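Local atomic coordinates of hypothetical protein (Sus scrofa, PDB entry 3WOC), a protein that binds heparin as a prostate-derived, jacalin-like lectin of boar sperm and is probably involved in capacitation, though its precise function is unsettled. Residues K10-K18 with E116-I127; R28-S39 with K51-E61. All blocks are in the same frame, centred on the assembly; numbering follows the deposited sequence.

Interaction 1: K10-K18 with E116-I127; sequences KGSYFITSK and EGVYGQFWLYGI
Two central strands of one antiparallel sheet meet here: strand 12-17 runs against strand 116-122, their axes 4.6 Å apart and 178° from one N-to-C direction to the other. Ser12 with Phe122, Phe14 with Gly120 and Thr16 with Val118 are hydrogen-bonded pairs, each closed by two backbone bonds, the shortest from Ser12 N to Phe122 O at 2.7 Å. Phe14 sets CG between its backbone N and carbonyl carbon (chi1 73°), which swings the ring across the neighbouring strand until Gly120 N lies over its centre. The edge of the Phe122 ring receives Phe14 CD2, 3.8 Å from Phe122 CD2, while Ser12 CB sits over a face of the same ring. This sheet is one wall of the jacalin-type beta-prism, and Phe14, Thr16 and Val118 look into the prism, where Phe14 also meets Tyr52 and Thr16 OG1 bonds Tyr44 OH. On the other face, Ile15 CD1 touches Tyr119 CB at 3.7 Å. At one end Lys18 NZ reaches Glu116 OE2 at 3.0 Å in a salt bridge, approaching 46° out of the carboxylate plane. At the other, Lys10 CB lies over the Trp123 indole, 3.8 Å from the centroid of its five-membered ring.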
loop_
_atom_site.group_PDB
_atom_site.type_symbol
_atom_site.label_atom_id
_atom_site.label_comp_id
_atom_site.label_asym_id
_atom_site.label_seq_id
_atom_site.Cartn_x
_atom_site.Cartn_y
_atom_site.Cartn_z
ATOM N N LYS A 10 -0.883 13.368 15.705
ATOM C CA LYS A 10 0.458 12.771 15.738
ATOM C C LYS A 10 1.065 12.374 14.389
ATOM O O LYS A 10 2.262 12.574 14.162
ATOM C CB LYS A 10 0.503 11.584 16.710
ATOM C CG LYS A 10 0.844 11.971 18.145
ATOM C CD LYS A 10 2.163 12.733 18.206
ATOM C CE LYS A 10 2.473 13.220 19.610
ATOM N NZ LYS A 10 3.606 14.195 19.618
ATOM N N GLY A 11 0.252 11.814 13.501
ATOM C CA GLY A 11 0.767 11.230 12.264
ATOM C C GLY A 11 1.410 12.182 11.272
ATOM O O GLY A 11 1.173 13.392 11.303
ATOM N N SER A 12 2.262 11.623 10.416
ATOM C CA SER A 12 2.679 12.273 9.177
ATOM C C SER A 12 1.904 11.615 8.037
ATOM O O SER A 12 1.315 10.546 8.217
ATOM C CB SER A 12 4.187 12.141 8.954
ATOM O OG SER A 12 4.915 12.847 9.941
ATOM N N TYR A 13 1.904 12.253 6.871
ATOM C CA TYR A 13 1.021 11.859 5.778
ATOM C C TYR A 13 1.760 11.673 4.466
ATOM O O TYR A 13 2.788 12.305 4.231
ATOM C CB TYR A 13 -0.118 12.881 5.626
ATOM C CG TYR A 13 -0.965 12.965 6.872
ATOM C CD1 TYR A 13 -0.650 13.858 7.894
ATOM C CD2 TYR A 13 -2.049 12.113 7.051
ATOM C CE1 TYR A 13 -1.407 13.911 9.052
ATOM C CE2 TYR A 13 -2.811 12.163 8.199
ATOM C CZ TYR A 13 -2.487 13.061 9.192
ATOM O OH TYR A 13 -3.250 13.101 10.327
ATOM N N PHE A 14 1.232 10.790 3.623
ATOM C CA PHE A 14 1.791 10.569 2.300
ATOM C C PHE A 14 0.708 10.385 1.240
ATOM O O PHE A 14 -0.421 10.000 1.545
ATOM C CB PHE A 14 2.767 9.379 2.302
ATOM C CG PHE A 14 2.100 8.030 2.413
ATOM C CD1 PHE A 14 1.719 7.325 1.267
ATOM C CD2 PHE A 14 1.869 7.454 3.659
ATOM C CE1 PHE A 14 1.109 6.079 1.365
ATOM C CE2 PHE A 14 1.258 6.208 3.768
ATOM C CZ PHE A 14 0.874 5.521 2.618
ATOM N N ILE A 15 1.079 10.676 -0.004
ATOM C CA ILE A 15 0.258 10.388 -1.175
ATOM C C ILE A 15 1.188 10.009 -2.327
ATOM O O ILE A 15 2.170 10.696 -2.602
ATOM C CB ILE A 15 -0.704 11.577 -1.552
ATOM C CG1 ILE A 15 -1.385 11.357 -2.913
ATOM C CG2 ILE A 15 0.031 12.917 -1.556
ATOM C CD1 ILE A 15 -2.732 10.658 -2.854
ATOM N N THR A 16 0.898 8.883 -2.964
ATOM C CA THR A 16 1.615 8.478 -4.168
ATOM C C THR A 16 0.614 7.977 -5.201
ATOM O O THR A 16 -0.367 7.311 -4.857
ATOM C CB THR A 16 2.738 7.438 -3.881
ATOM O OG1 THR A 16 3.308 6.981 -5.112
ATOM C CG2 THR A 16 2.222 6.245 -3.098
ATOM N N SER A 17 0.855 8.328 -6.461
ATOM C CA SER A 17 -0.073 8.006 -7.541
ATOM C C SER A 17 0.642 7.915 -8.884
ATOM O O SER A 17 1.752 8.431 -9.040
ATOM C CB SER A 17 -1.190 9.050 -7.610
ATOM O OG SER A 17 -2.332 8.522 -8.258
ATOM N N LYS A 18 -0.004 7.248 -9.839
ATOM C CA LYS A 18 0.499 7.117 -11.204
ATOM C C LYS A 18 0.966 8.478 -11.705
ATOM O O LYS A 18 0.149 9.372 -11.957
ATOM C CB LYS A 18 -0.594 6.548 -12.111
ATOM C CG LYS A 18 -0.091 5.891 -13.389
ATOM C CD LYS A 18 -1.223 5.187 -14.132
ATOM C CE LYS A 18 -2.138 6.177 -14.839
ATOM N NZ LYS A 18 -3.381 5.527 -15.328
ATOM N N GLU A 116 -3.829 2.325 -8.811
ATOM C CA GLU A 116 -2.823 3.184 -9.435
ATOM C C GLU A 116 -2.211 4.188 -8.458
ATOM O O GLU A 116 -1.386 5.015 -8.848
ATOM C CB GLU A 116 -3.355 3.863 -10.715
ATOM C CG GLU A 116 -4.694 4.579 -10.585
ATOM C CD GLU A 116 -5.232 5.091 -11.927
ATOM O OE1 GLU A 116 -5.945 6.121 -11.925
ATOM O OE2 GLU A 116 -4.961 4.465 -12.980
ATOM N N GLY A 117 -2.600 4.091 -7.189
ATOM C CA GLY A 117 -2.050 4.940 -6.137
ATOM C C GLY A 117 -2.426 4.531 -4.724
ATOM O O GLY A 117 -3.334 3.725 -4.517
ATOM N N VAL A 118 -1.718 5.103 -3.752
ATOM C CA VAL A 118 -1.971 4.856 -2.332
ATOM C C VAL A 118 -1.666 6.103 -1.490
ATOM O O VAL A 118 -0.737 6.863 -1.785
ATOM C CB VAL A 118 -1.218 3.569 -1.804
ATOM C CG1 VAL A 118 0.200 3.485 -2.338
ATOM C CG2 VAL A 118 -1.231 3.476 -0.278
ATOM N N TYR A 119 -2.481 6.321 -0.462
ATOM C CA TYR A 119 -2.277 7.417 0.478
ATOM C C TYR A 119 -2.461 6.906 1.906
ATOM O O TYR A 119 -3.048 5.848 2.121
ATOM C CB TYR A 119 -3.229 8.589 0.178
ATOM C CG TYR A 119 -4.704 8.258 0.294
ATOM C CD1 TYR A 119 -5.407 8.539 1.460
ATOM C CD2 TYR A 119 -5.394 7.661 -0.766
ATOM C CE1 TYR A 119 -6.760 8.238 1.576
ATOM C CE2 TYR A 119 -6.750 7.359 -0.660
ATOM C CZ TYR A 119 -7.422 7.649 0.515
ATOM O OH TYR A 119 -8.756 7.346 0.634
ATOM N N GLY A 120 -1.957 7.651 2.880
ATOM C CA GLY A 120 -2.090 7.221 4.255
ATOM C C GLY A 120 -1.419 8.062 5.314
ATOM O O GLY A 120 -0.865 9.132 5.039
ATOM N N GLN A 121 -1.493 7.541 6.535
ATOM C CA GLN A 121 -0.968 8.170 7.730
ATOM C C GLN A 121 0.037 7.213 8.371
ATOM O O GLN A 121 -0.210 6.007 8.444
ATOM C CB GLN A 121 -2.127 8.450 8.693
ATOM C CG GLN A 121 -1.752 9.123 10.008
ATOM C CD GLN A 121 -2.884 9.093 11.014
ATOM O OE1 GLN A 121 -3.428 10.134 11.382
ATOM N NE2 GLN A 121 -3.263 7.894 11.451
ATOM N N PHE A 122 1.168 7.749 8.819
ATOM C CA PHE A 122 2.154 6.960 9.565
ATOM C C PHE A 122 2.682 7.727 10.771
ATOM O O PHE A 122 2.681 8.960 10.777
ATOM C CB PHE A 122 3.296 6.473 8.662
ATOM C CG PHE A 122 4.147 7.570 8.084
ATOM C CD1 PHE A 122 5.223 8.087 8.798
ATOM C CD2 PHE A 122 3.899 8.060 6.805
ATOM C CE1 PHE A 122 6.022 9.089 8.261
ATOM C CE2 PHE A 122 4.689 9.055 6.264
ATOM C CZ PHE A 122 5.755 9.568 6.994
ATOM N N TRP A 123 3.132 7.006 11.793
ATOM C CA TRP A 123 3.507 7.671 13.039
ATOM C C TRP A 123 4.750 7.101 13.740
ATOM O O TRP A 123 5.852 7.638 13.581
ATOM C CB TRP A 123 2.284 7.768 13.972
ATOM C CG TRP A 123 2.574 8.234 15.362
ATOM C CD1 TRP A 123 3.204 9.392 15.732
ATOM C CD2 TRP A 123 2.229 7.559 16.578
ATOM N NE1 TRP A 123 3.280 9.471 17.102
ATOM C CE2 TRP A 123 2.690 8.362 17.648
ATOM C CE3 TRP A 123 1.580 6.351 16.869
ATOM C CZ2 TRP A 123 2.524 7.994 18.987
ATOM C CZ3 TRP A 123 1.415 5.984 18.202
ATOM C CH2 TRP A 123 1.885 6.805 19.245
ATOM N N LEU A 124 4.592 6.028 14.505
ATOM C CA LEU A 124 5.656 5.614 15.422
ATOM C C LEU A 124 6.447 4.412 14.908
ATOM O O LEU A 124 7.648 4.510 14.651
ATOM C CB LEU A 124 5.063 5.338 16.811
ATOM C CG LEU A 124 5.896 4.778 17.963
ATOM C CD1 LEU A 124 6.980 5.743 18.428
ATOM C CD2 LEU A 124 4.943 4.464 19.098
ATOM N N TYR A 125 5.757 3.288 14.753
ATOM C CA TYR A 125 6.381 2.043 14.323
ATOM C C TYR A 125 6.049 1.722 12.872
ATOM O O TYR A 125 6.724 0.911 12.239
ATOM C CB TYR A 125 5.933 0.890 15.220
ATOM C CG TYR A 125 6.266 1.076 16.682
ATOM C CD1 TYR A 125 5.281 0.943 17.659
ATOM C CD2 TYR A 125 7.566 1.386 17.092
ATOM C CE1 TYR A 125 5.581 1.103 19.006
ATOM C CE2 TYR A 125 7.874 1.553 18.431
ATOM C CZ TYR A 125 6.877 1.413 19.383
ATOM O OH TYR A 125 7.181 1.576 20.713
ATOM N N GLY A 126 5.010 2.359 12.348
ATOM C CA GLY A 126 4.594 2.093 10.986
ATOM C C GLY A 126 3.387 2.879 10.560
ATOM O O GLY A 126 3.102 3.944 11.106
ATOM N N ILE A 127 2.689 2.339 9.566
ATOM C CA ILE A 127 1.502 2.961 8.992
ATOM C C ILE A 127 0.328 2.772 9.941
ATOM O O ILE A 127 0.116 1.678 10.466
ATOM C CB ILE A 127 1.197 2.359 7.593
ATOM C CG1 ILE A 127 2.207 2.882 6.565
ATOM C CG2 ILE A 127 -0.245 2.648 7.145
ATOM C CD1 ILE A 127 2.377 1.980 5.358
#

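Interaction 2: R28-S39 with K51-E61; sequences RVFVGPVGLIKS and KYGIPGGKAHE. With SO4 (sulfate ion), chain G.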
loop_
_atom_site.group_PDB
_atom_site.type_symbol
_atom_site.label_atom_id
_atom_site.label_comp_id
_atom_site.label_asym_id
_atom_site.label_seq_id
_atom_site.Cartn_x
_atom_site.Cartn_y
_atom_site.Cartn_z
ATOM N N ARG A 28 6.207 -2.919 -2.660
ATOM C CA ARG A 28 7.177 -3.267 -1.630
ATOM C C ARG A 28 6.638 -2.916 -0.245
ATOM O O ARG A 28 6.339 -1.755 0.038
ATOM C CB ARG A 28 8.504 -2.550 -1.892
ATOM C CG ARG A 28 9.697 -3.109 -1.135
ATOM C CD ARG A 28 10.971 -2.373 -1.527
ATOM N NE ARG A 28 11.534 -2.863 -2.782
ATOM C CZ ARG A 28 12.473 -2.237 -3.485
ATOM N NH1 ARG A 28 12.963 -1.073 -3.074
ATOM N NH2 ARG A 28 12.922 -2.776 -4.610
ATOM N N VAL A 29 6.506 -3.930 0.604
ATOM C CA VAL A 29 6.026 -3.744 1.970
ATOM C C VAL A 29 7.117 -4.124 2.974
ATOM O O VAL A 29 7.692 -5.211 2.899
ATOM C CB VAL A 29 4.730 -4.553 2.237
ATOM C CG1 VAL A 29 4.323 -4.469 3.697
ATOM C CG2 VAL A 29 3.597 -4.056 1.353
ATOM N N PHE A 30 7.399 -3.214 3.904
ATOM C CA PHE A 30 8.387 -3.451 4.949
ATOM C C PHE A 30 7.708 -3.861 6.253
ATOM O O PHE A 30 6.888 -3.119 6.801
ATOM C CB PHE A 30 9.256 -2.212 5.153
ATOM C CG PHE A 30 10.220 -1.955 4.027
ATOM C CD1 PHE A 30 11.567 -2.280 4.163
ATOM C CD2 PHE A 30 9.786 -1.386 2.832
ATOM C CE1 PHE A 30 12.470 -2.040 3.126
ATOM C CE2 PHE A 30 10.675 -1.144 1.788
ATOM C CZ PHE A 30 12.021 -1.470 1.935
ATOM N N VAL A 31 8.048 -5.055 6.730
ATOM C CA VAL A 31 7.458 -5.617 7.941
ATOM C C VAL A 31 8.526 -5.783 9.027
ATOM O O VAL A 31 9.638 -6.248 8.756
ATOM C CB VAL A 31 6.751 -6.970 7.646
ATOM C CG1 VAL A 31 6.228 -7.617 8.926
ATOM C CG2 VAL A 31 5.608 -6.773 6.652
ATOM N N GLY A 32 8.182 -5.384 10.251
ATOM C CA GLY A 32 9.079 -5.518 11.397
ATOM C C GLY A 32 8.858 -6.815 12.157
ATOM O O GLY A 32 7.834 -7.477 11.964
ATOM N N PRO A 33 9.820 -7.188 13.029
ATOM C CA PRO A 33 9.775 -8.414 13.844
ATOM C C PRO A 33 8.460 -8.677 14.591
ATOM O O PRO A 33 8.166 -9.832 14.909
ATOM C CB PRO A 33 10.925 -8.218 14.851
ATOM C CG PRO A 33 11.391 -6.795 14.680
ATOM C CD PRO A 33 11.062 -6.434 13.274
ATOM N N VAL A 34 7.684 -7.629 14.867
ATOM C CA VAL A 34 6.401 -7.784 15.570
ATOM C C VAL A 34 5.229 -8.044 14.612
ATOM O O VAL A 34 4.128 -8.404 15.040
ATOM C CB VAL A 34 6.094 -6.593 16.522
ATOM C CG1 VAL A 34 7.210 -6.426 17.552
ATOM C CG2 VAL A 34 5.876 -5.301 15.741
ATOM N N GLY A 35 5.477 -7.861 13.318
ATOM C CA GLY A 35 4.498 -8.195 12.288
ATOM C C GLY A 35 3.556 -7.081 11.867
ATOM O O GLY A 35 2.447 -7.350 11.404
ATOM N N LEU A 36 3.982 -5.831 12.033
ATOM C CA LEU A 36 3.203 -4.699 11.538
ATOM C C LEU A 36 3.859 -4.093 10.302
ATOM O O LEU A 36 5.070 -4.219 10.105
ATOM C CB LEU A 36 2.972 -3.640 12.633
ATOM C CG LEU A 36 4.124 -2.852 13.265
ATOM C CD1 LEU A 36 4.526 -1.654 12.418
ATOM C CD2 LEU A 36 3.728 -2.388 14.652
ATOM N N ILE A 37 3.056 -3.431 9.478
ATOM C CA ILE A 37 3.566 -2.795 8.270
ATOM C C ILE A 37 4.133 -1.419 8.607
ATOM O O ILE A 37 3.428 -0.549 9.102
ATOM C CB ILE A 37 2.500 -2.752 7.142
ATOM C CG1 ILE A 37 2.182 -4.184 6.691
ATOM C CG2 ILE A 37 2.983 -1.889 5.970
ATOM C CD1 ILE A 37 0.970 -4.325 5.798
ATOM N N LYS A 38 5.424 -1.251 8.333
ATOM C CA LYS A 38 6.177 -0.065 8.725
ATOM C C LYS A 38 6.173 1.012 7.650
ATOM O O LYS A 38 6.099 2.205 7.958
ATOM C CB LYS A 38 7.617 -0.443 9.073
ATOM C CG LYS A 38 7.745 -1.411 10.240
ATOM C CD LYS A 38 9.201 -1.646 10.623
ATOM C CE LYS A 38 9.868 -0.394 11.192
ATOM N NZ LYS A 38 9.291 0.024 12.494
ATOM N N SER A 39 6.267 0.581 6.395
ATOM C CA SER A 39 6.294 1.481 5.249
ATOM C C SER A 39 5.930 0.731 3.972
ATOM O O SER A 39 6.011 -0.500 3.928
ATOM C CB SER A 39 7.676 2.123 5.102
ATOM O OG SER A 39 8.686 1.144 4.954
ATOM N N LYS A 51 10.057 6.034 -0.238
ATOM C CA LYS A 51 9.630 5.206 0.886
ATOM C C LYS A 51 8.600 5.963 1.713
ATOM O O LYS A 51 8.844 7.096 2.136
ATOM C CB LYS A 51 10.825 4.846 1.768
ATOM C CG LYS A 51 10.508 3.873 2.903
ATOM C CD LYS A 51 10.993 2.462 2.595
ATOM C CE LYS A 51 12.509 2.342 2.747
ATOM N NZ LYS A 51 12.974 2.679 4.122
ATOM N N TYR A 52 7.452 5.335 1.941
ATOM C CA TYR A 52 6.389 5.967 2.712
ATOM C C TYR A 52 6.081 5.235 4.010
ATOM O O TYR A 52 5.374 4.229 4.018
ATOM C CB TYR A 52 5.132 6.157 1.857
ATOM C CG TYR A 52 5.337 7.132 0.716
ATOM C CD1 TYR A 52 5.681 8.458 0.965
ATOM C CD2 TYR A 52 5.196 6.724 -0.610
ATOM C CE1 TYR A 52 5.873 9.354 -0.071
ATOM C CE2 TYR A 52 5.391 7.616 -1.656
ATOM C CZ TYR A 52 5.727 8.929 -1.378
ATOM O OH TYR A 52 5.922 9.824 -2.401
ATOM N N GLY A 53 6.627 5.762 5.101
ATOM C CA GLY A 53 6.383 5.237 6.438
ATOM C C GLY A 53 7.606 5.374 7.317
ATOM O O GLY A 53 8.429 6.269 7.116
ATOM N N ILE A 54 7.721 4.475 8.292
ATOM C CA ILE A 54 8.829 4.479 9.246
ATOM C C ILE A 54 9.925 3.508 8.796
ATOM O O ILE A 54 9.632 2.348 8.495
ATOM C CB ILE A 54 8.342 4.155 10.697
ATOM C CG1 ILE A 54 7.611 5.354 11.304
ATOM C CG2 ILE A 54 9.500 3.762 11.619
ATOM C CD1 ILE A 54 6.143 5.400 10.992
ATOM N N PRO A 55 11.190 3.986 8.745
ATOM C CA PRO A 55 12.354 3.173 8.383
ATOM C C PRO A 55 12.491 1.929 9.250
ATOM O O PRO A 55 12.127 1.952 10.427
ATOM C CB PRO A 55 13.534 4.113 8.652
ATOM C CG PRO A 55 12.971 5.474 8.516
ATOM C CD PRO A 55 11.573 5.380 9.045
ATOM N N GLY A 56 13.010 0.856 8.660
ATOM C CA GLY A 56 13.221 -0.402 9.373
ATOM C C GLY A 56 12.400 -1.544 8.812
ATOM O O GLY A 56 11.583 -1.352 7.908
ATOM N N GLY A 57 12.620 -2.738 9.360
ATOM C CA GLY A 57 11.938 -3.943 8.907
ATOM C C GLY A 57 12.580 -4.542 7.668
ATOM O O GLY A 57 13.546 -3.992 7.124
ATOM N N LYS A 58 12.044 -5.677 7.226
ATOM C CA LYS A 58 12.545 -6.351 6.029
ATOM C C LYS A 58 11.593 -6.194 4.846
ATOM O O LYS A 58 10.374 -6.275 5.001
ATOM C CB LYS A 58 12.867 -7.834 6.296
ATOM C CG LYS A 58 11.935 -8.566 7.272
ATOM C CD LYS A 58 12.530 -8.633 8.685
ATOM C CE LYS A 58 11.513 -9.111 9.721
ATOM N NZ LYS A 58 11.214 -10.570 9.607
ATOM N N ALA A 59 12.169 -5.968 3.668
ATOM C CA ALA A 59 11.408 -5.747 2.440
ATOM C C ALA A 59 10.746 -7.017 1.926
ATOM O O ALA A 59 11.382 -8.067 1.823
ATOM C CB ALA A 59 12.303 -5.146 1.359
ATOM N N HIS A 60 9.458 -6.904 1.618
ATOM C CA HIS A 60 8.699 -7.961 0.966
ATOM C C HIS A 60 8.126 -7.377 -0.319
ATOM O O HIS A 60 7.666 -6.233 -0.327
ATOM C CB HIS A 60 7.557 -8.443 1.860
ATOM C CG HIS A 60 8.001 -8.968 3.190
ATOM N ND1 HIS A 60 8.459 -8.149 4.202
ATOM C CD2 HIS A 60 8.031 -10.228 3.685
ATOM C CE1 HIS A 60 8.765 -8.885 5.256
ATOM N NE2 HIS A 60 8.514 -10.149 4.969
ATOM N N GLU A 61 8.153 -8.150 -1.400
ATOM C CA GLU A 61 7.698 -7.652 -2.696
ATOM C C GLU A 61 6.703 -8.567 -3.400
ATOM O O GLU A 61 6.830 -9.793 -3.362
ATOM C CB GLU A 61 8.888 -7.402 -3.622
ATOM C CG GLU A 61 9.693 -6.156 -3.300
ATOM C CD GLU A 61 11.010 -6.094 -4.053
ATOM O OE1 GLU A 61 11.950 -5.444 -3.550
ATOM O OE2 GLU A 61 11.113 -6.696 -5.144
HETATM S S SO4 G . 8.628 -3.211 14.519
HETATM O O1 SO4 G . 8.369 -2.512 15.777
HETATM O O2 SO4 G . 7.461 -3.092 13.655
HETATM O O3 SO4 G . 8.877 -4.624 14.776
HETATM O O4 SO4 G . 9.789 -2.620 13.861
#
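Val29 O receives two N-H groups of His60: the backbone N at 2.8 Å and, weakly, ND1 at 3.3 Å. The ND1 hydrogen is shared, turning weakly to Lys58 O as well, so neither imidazole bond is strong. His60 CG stands anti to its own carbonyl carbon (chi1 -59°), where CE1 meets Val31 CB at 3.7 Å. Backbone bonds pair Val29 with His60 and Val31 with Lys58. On the other face of these strands Arg28 and Glu61 lie side by side; Arg28 NE meets Glu61 OE1 at 2.7 Å in a salt bridge, 43° out of the carboxylate plane, and NH2 adds a weak bond. The Phe30 ring is clasped between Ala59 CB over one face and the Lys51 chain over the other, Lys51 NZ making a cation-pi contact 4.9 Å from the centroid. Lys38 CE passes 3.3 Å from Pro55 O, and NZ bonds both Tyr125 O and sulfate O4, the latter at 3.0 Å. Ile54 N donates to Lys38 O at 2.8 Å, tying 37-39 to the end of 52-53. Val34 N donates to sulfate O3 from the type I turn Gly32-Gly35. Strands 28-31 and 37-39, edged by 58-61 and 52-53, form the Greek-key sheet characteristic of a jacalin-like beta-prism.

In the fold
After the short edge strand 2-3 the chain lays down 10-18, whose partner 116-127 arrives only after 97 intervening residues, so interaction 1 closes a long loop holding two further sheets. Interaction 2 lies wholly within that loop: 28-39 and 51-61 are separated by 11 residues, which complete the hairpin of strands 37-44 and 47-53. The contacts therefore nest without crossing. Their centres are 13 Å apart, yet they touch: Ile127 N approaches Ile37 O at 3.0 Å, a probable backbone hydrogen bond, and Gly126 O packs against Ile54 CD1 at 3.4 Å. The sheet that combines N-terminal strands 2-3 and 12-17 with C-terminal strands 114-122 and 127-135 is thus joined to the second wall of the prism.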